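PDB 5SZR: protein Pcdhgb2 from Mus musculus, which probably mediates calcium-dependent cell adhesion and may help set up and maintain specific neuronal connections in the brain, represented here by four of its extracellular cadherin domains. Local coordinates for residues D207-A212 and D241-S246. Numbering follows the deposited sequence.
Sequences DVNDNA and DPDLGS. With CA (calcium ion), chain N; CA (calcium ion), chain O; CA (calcium ion), chain M.
Asp243 reaches from the loop 241-246 into the linker 207-212 and bridges two calcium ions in a cadherin interdomain calcium site. The linker carries the DxNDN signature that follows strand 196-206 of one cadherin domain and leads into the next; the DPD loop belongs to that next domain. With CG beside the backbone N (chi1 -61°), the Asp243 carboxylate lies between the metals: OD1 binds one calcium at 2.5 Å, OD2 the other at 2.4 Å. This is the tight part. Asp207 OD1, Val208 O and Asp210 OD1 share the first ion, completed by Glu121 and Glu176 of the preceding domain; Asn209 OD1, Asn211 O and both oxygens of Asp241 share the second, with Asn247 and Asp299. The positive ions probably offset the repulsion among so many carboxylates.

Asn211 grips the same carboxylate twice. Its backbone N donates to the syn lone pair of Asp243 OD2 (2.9 Å), while ND2 meets OD1 on the syn side at 2.6 Å, the amide and carboxylate planes turned 54° apart. Pro242 CG rests against Asn211 CG, 3.5 Å away. With an alanine in place of Asn211, Asp243 OD1 would probably keep its calcium but lose its ND2 donor, and Pro242 CG would lose the amide it rests against.

The other side is looser. Past Asp210, whose OD2 binds a third calcium at 2.3 Å, two waters take places in that ion's shell beside Glu121, Asp174 and Glu176, and one also accepts from Asn211 ND2. At another edge, exposed Leu244 rests CB and CD1 against Asp207 CB. Asp207 OD2, which also has Asn247 as a partner, takes the Leu244 N-H at 3.0 Å: the bond is nearly straight, 170°, yet arrives from above the carboxylate plane.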
loop_
_atom_site.group_PDB
_atom_site.type_symbol
_atom_site.label_atom_id
_atom_site.label_comp_id
_atom_site.label_asym_id
_atom_site.label_seq_id
_atom_site.Cartn_x
_atom_site.Cartn_y
_atom_site.Cartn_z
ATOM N N ASP A 207 8.297 -6.817 5.138
ATOM C CA ASP A 207 7.405 -5.833 5.738
ATOM C C ASP A 207 7.606 -5.721 7.244
ATOM O O ASP A 207 7.903 -6.705 7.927
ATOM C CB ASP A 207 5.943 -6.180 5.444
ATOM C CG ASP A 207 4.971 -5.138 5.988
ATOM O OD1 ASP A 207 5.045 -3.969 5.549
ATOM O OD2 ASP A 207 4.128 -5.489 6.843
ATOM N N VAL A 208 7.441 -4.502 7.746
ATOM C CA VAL A 208 7.386 -4.184 9.166
ATOM C C VAL A 208 6.079 -3.436 9.407
ATOM O O VAL A 208 5.565 -2.755 8.513
ATOM C CB VAL A 208 8.618 -3.351 9.600
ATOM C CG1 VAL A 208 8.467 -2.808 11.010
ATOM C CG2 VAL A 208 9.881 -4.194 9.499
ATOM N N ASN A 209 5.513 -3.593 10.605
ATOM C CA ASN A 209 4.270 -2.902 10.946
ATOM C C ASN A 209 4.601 -1.458 11.307
ATOM O O ASN A 209 4.699 -1.077 12.476
ATOM C CB ASN A 209 3.543 -3.607 12.085
ATOM C CG ASN A 209 2.159 -3.028 12.332
ATOM O OD1 ASN A 209 1.547 -2.456 11.431
ATOM N ND2 ASN A 209 1.660 -3.174 13.556
ATOM N N ASP A 210 4.766 -0.630 10.273
ATOM C CA ASP A 210 5.065 0.785 10.474
ATOM C C ASP A 210 3.971 1.697 9.924
ATOM O O ASP A 210 4.207 2.893 9.741
ATOM C CB ASP A 210 6.421 1.139 9.858
ATOM C CG ASP A 210 6.536 0.720 8.397
ATOM O OD1 ASP A 210 5.744 -0.140 7.949
ATOM O OD2 ASP A 210 7.428 1.250 7.698
ATOM N N ASN A 211 2.774 1.166 9.673
ATOM C CA ASN A 211 1.660 1.961 9.166
ATOM C C ASN A 211 0.431 1.715 10.026
ATOM O O ASN A 211 -0.021 0.573 10.158
ATOM C CB ASN A 211 1.357 1.632 7.704
ATOM C CG ASN A 211 2.414 2.162 6.758
ATOM O OD1 ASN A 211 2.383 3.331 6.368
ATOM N ND2 ASN A 211 3.359 1.305 6.383
ATOM N N ALA A 212 -0.104 2.779 10.602
ATOM C CA ALA A 212 -1.336 2.675 11.369
ATOM C C ALA A 212 -2.539 2.671 10.428
ATOM O O ALA A 212 -2.514 3.330 9.385
ATOM C CB ALA A 212 -1.452 3.835 12.358
ATOM N N ASP A 241 -4.845 -0.053 5.454
ATOM C CA ASP A 241 -3.544 -0.290 6.066
ATOM C C ASP A 241 -2.620 -0.928 5.034
ATOM O O ASP A 241 -2.835 -2.083 4.643
ATOM C CB ASP A 241 -3.702 -1.182 7.302
ATOM C CG ASP A 241 -2.446 -1.237 8.164
ATOM O OD1 ASP A 241 -1.352 -1.499 7.631
ATOM O OD2 ASP A 241 -2.561 -1.028 9.389
ATOM N N PRO A 242 -1.584 -0.220 4.567
ATOM C CA PRO A 242 -0.775 -0.744 3.457
ATOM C C PRO A 242 0.174 -1.865 3.845
ATOM O O PRO A 242 0.783 -2.466 2.950
ATOM C CB PRO A 242 0.008 0.490 2.992
ATOM C CG PRO A 242 0.188 1.284 4.230
ATOM C CD PRO A 242 -1.090 1.086 5.037
ATOM N N ASP A 243 0.319 -2.168 5.132
ATOM C CA ASP A 243 1.228 -3.221 5.562
ATOM C C ASP A 243 0.701 -4.592 5.130
ATOM O O ASP A 243 -0.427 -4.734 4.646
ATOM C CB ASP A 243 1.431 -3.154 7.075
ATOM C CG ASP A 243 2.043 -1.833 7.525
ATOM O OD1 ASP A 243 2.789 -1.214 6.733
ATOM O OD2 ASP A 243 1.780 -1.409 8.668
ATOM N N LEU A 244 1.539 -5.613 5.302
ATOM C CA LEU A 244 1.264 -6.943 4.775
ATOM C C LEU A 244 0.764 -7.897 5.855
ATOM O O LEU A 244 1.165 -7.815 7.020
ATOM C CB LEU A 244 2.511 -7.544 4.125
ATOM C CG LEU A 244 2.867 -7.122 2.702
ATOM C CD1 LEU A 244 4.082 -7.914 2.224
ATOM C CD2 LEU A 244 1.690 -7.314 1.761
ATOM N N GLY A 245 -0.112 -8.813 5.439
ATOM C CA GLY A 245 -0.546 -9.899 6.306
ATOM C C GLY A 245 -1.129 -9.401 7.613
ATOM O O GLY A 245 -2.010 -8.535 7.638
ATOM N N SER A 246 -0.618 -9.952 8.718
ATOM C CA SER A 246 -1.114 -9.586 10.040
ATOM C C SER A 246 -0.926 -8.103 10.330
ATOM O O SER A 246 -1.709 -7.518 11.086
ATOM C CB SER A 246 -0.418 -10.426 11.113
ATOM O OG SER A 246 -1.087 -11.661 11.307
HETATM CA CA CA N . 5.200 -1.788 6.358
HETATM CA CA CA O . -0.230 -1.750 9.972
HETATM CA CA CA M . 7.382 1.342 5.378
HETATM O O HOH W 1 5.768 3.254 5.575
HETATM O O HOH W 2 9.216 2.847 5.697
#